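Local coordinates for protein HTH-type transcriptional repressor PhnF (Mycobacterium smegmatis, PDB 3F8M) that represses, when phosphate is available in the cell, the phnDCE operon for phosphate uptake, acting as a DNA-binding regulator of the GntR family, at residues Leu110-Asp113 with Glu114-Gly118. Sequence-based numbering, arbitrary orientation.
Sequences LTAD and EVLAG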
ATOM      1  N   LEU A 110     -17.063  -5.930 -23.245  1.00 23.12           N
ATOM      2  CA  LEU A 110     -16.272  -4.837 -23.745  1.00 23.06           C
ATOM      3  C   LEU A 110     -15.346  -5.407 -24.841  1.00 23.00           C
ATOM      4  O   LEU A 110     -15.337  -6.623 -25.072  1.00 23.62           O
ATOM      5  CB  LEU A 110     -15.411  -4.262 -22.595  1.00 23.36           C
ATOM      6  CG  LEU A 110     -16.192  -3.759 -21.338  1.00 25.30           C
ATOM      7  CD1 LEU A 110     -15.250  -3.233 -20.292  1.00 27.29           C
ATOM      8  CD2 LEU A 110     -17.216  -2.686 -21.697  1.00 26.03           C
ATOM      9  N   THR A 111     -14.547  -4.549 -25.484  1.00 24.05           N
ATOM     10  CA  THR A 111     -13.432  -5.007 -26.337  1.00 23.80           C
ATOM     11  C   THR A 111     -12.112  -4.333 -25.913  1.00 23.76           C
ATOM     12  O   THR A 111     -12.120  -3.225 -25.337  1.00 22.86           O
ATOM     13  CB  THR A 111     -13.652  -4.725 -27.868  1.00 26.06           C
ATOM     14  OG1 THR A 111     -13.860  -3.340 -28.056  1.00 25.58           O
ATOM     15  CG2 THR A 111     -14.847  -5.439 -28.398  1.00 26.40           C
ATOM     16  N   ALA A 112     -10.987  -4.970 -26.215  1.00 22.29           N
ATOM     17  CA  ALA A 112      -9.699  -4.434 -25.773  1.00 23.86           C
ATOM     18  C   ALA A 112      -9.253  -3.298 -26.690  1.00 24.70           C
ATOM     19  O   ALA A 112      -9.196  -3.462 -27.918  1.00 25.22           O
ATOM     20  CB  ALA A 112      -8.651  -5.517 -25.709  1.00 23.59           C
ATOM     21  N   ASP A 113      -9.003  -2.127 -26.102  1.00 25.75           N
ATOM     22  CA  ASP A 113      -8.385  -1.057 -26.860  1.00 25.55           C
ATOM     23  C   ASP A 113      -6.896  -1.359 -26.993  1.00 26.27           C
ATOM     24  O   ASP A 113      -6.405  -2.379 -26.489  1.00 26.03           O
ATOM     25  CB  ASP A 113      -8.654   0.322 -26.225  1.00 26.05           C
ATOM     26  CG  ASP A 113      -8.042   0.482 -24.838  1.00 26.44           C
ATOM     27  OD1 ASP A 113      -7.220  -0.329 -24.394  1.00 21.58           O
ATOM     28  OD2 ASP A 113      -8.382   1.489 -24.189  1.00 30.77           O
ATOM     29  N   GLU A 114      -6.160  -0.491 -27.675  1.00 25.98           N
ATOM     30  CA  GLU A 114      -4.737  -0.722 -27.872  1.00 27.27           C
ATOM     31  C   GLU A 114      -3.972  -1.011 -26.584  1.00 25.23           C
ATOM     32  O   GLU A 114      -3.170  -1.954 -26.527  1.00 25.66           O
ATOM     33  CB  GLU A 114      -4.110   0.490 -28.587  1.00 27.07           C
ATOM     34  CG  GLU A 114      -4.586   0.687 -30.056  1.00 34.08           C
ATOM     35  CD  GLU A 114      -5.850   1.557 -30.222  1.00 38.33           C
ATOM     36  OE1 GLU A 114      -6.773   1.538 -29.358  1.00 40.64           O
ATOM     37  OE2 GLU A 114      -5.927   2.261 -31.259  1.00 40.77           O
ATOM     38  N   VAL A 115      -4.175  -0.179 -25.557  1.00 24.27           N
ATOM     39  CA  VAL A 115      -3.462  -0.313 -24.280  1.00 23.86           C
ATOM     40  C   VAL A 115      -3.794  -1.650 -23.561  1.00 23.20           C
ATOM     41  O   VAL A 115      -2.908  -2.405 -23.124  1.00 24.49           O
ATOM     42  CB  VAL A 115      -3.826   0.880 -23.338  1.00 23.27           C
ATOM     43  CG1 VAL A 115      -3.253   0.670 -21.964  1.00 26.86           C
ATOM     44  CG2 VAL A 115      -3.363   2.223 -23.936  1.00 24.16           C
ATOM     45  N   LEU A 116      -5.079  -1.919 -23.428  1.00 23.09           N
ATOM     46  CA  LEU A 116      -5.534  -3.143 -22.784  1.00 21.47           C
ATOM     47  C   LEU A 116      -5.111  -4.389 -23.594  1.00 22.00           C
ATOM     48  O   LEU A 116      -4.638  -5.366 -23.002  1.00 21.64           O
ATOM     49  CB  LEU A 116      -7.050  -3.111 -22.515  1.00 21.61           C
ATOM     50  CG  LEU A 116      -7.546  -4.368 -21.767  1.00 19.39           C
ATOM     51  CD1 LEU A 116      -6.911  -4.499 -20.359  1.00 21.53           C
ATOM     52  CD2 LEU A 116      -9.045  -4.394 -21.696  1.00 20.93           C
ATOM     53  N   ALA A 117      -5.212  -4.327 -24.924  1.00 21.51           N
ATOM     54  CA  ALA A 117      -4.641  -5.436 -25.731  1.00 23.28           C
ATOM     55  C   ALA A 117      -3.198  -5.736 -25.373  1.00 23.54           C
ATOM     56  O   ALA A 117      -2.844  -6.885 -25.194  1.00 25.09           O
ATOM     57  CB  ALA A 117      -4.766  -5.163 -27.201  1.00 22.23           C
ATOM     58  N   GLY A 118      -2.359  -4.697 -25.270  1.00 25.30           N
ATOM     59  CA  GLY A 118      -0.964  -4.836 -24.834  1.00 26.02           C
ATOM     60  C   GLY A 118      -0.809  -5.440 -23.448  1.00 26.87           C
ATOM     61  O   GLY A 118       0.063  -6.280 -23.224  1.00 27.71           O
TER
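Asp113 OD1 takes the amide hydrogen of Leu116 in a nearly straight bond, 2.8 Å from Leu116 N with an N-H...O angle of 169°, which makes Asp113 the N-cap of the helix that starts at Glu114. The carboxylate can reach over the first turn because CG stands between the backbone N and the carbonyl carbon (chi1 64°). OD1 also comes within 3.3 Å of Val115 N and lies 3.4 Å from Leu116 CB. The negative charge thus sits at the end where the helix dipole is positive, an arrangement expected to favour the helix and the ionised carboxylate. The backbone of the same residue opens the helical hydrogen-bond pattern: Asp113 O receives Ala117 N at 2.8 Å, and the next bond runs from Gly118 N to Glu114 O. OD2, the other carboxylate oxygen, forms a salt bridge with Arg58 of the second subunit, so one side chain both caps a helix and joins the two chains. Glu114 folds back, bringing its OE1 beside Asp113 CB, yet 5.3 Å from Asp113 OD1, so the like-charged oxygens do not touch.

Ala112 turns its methyl group toward the helix. Ala112 CB lies 4.2 Å from both Ala117 CB and Leu116 CD2; Leu116 reaches it with CG anti to the backbone N (chi1 -177°). Val128, on strand 127-137, packs against both Ala112 and Leu116, and Val122 and Val124 from the following loop extend this apolar patch. Within the UTRA domain, Ala112 and Asp113 form the short extended link from strand 100-111, at the edge of the six-stranded antiparallel sheet within this chain, into helix 114-120, which precedes the neighbouring strand 127-137.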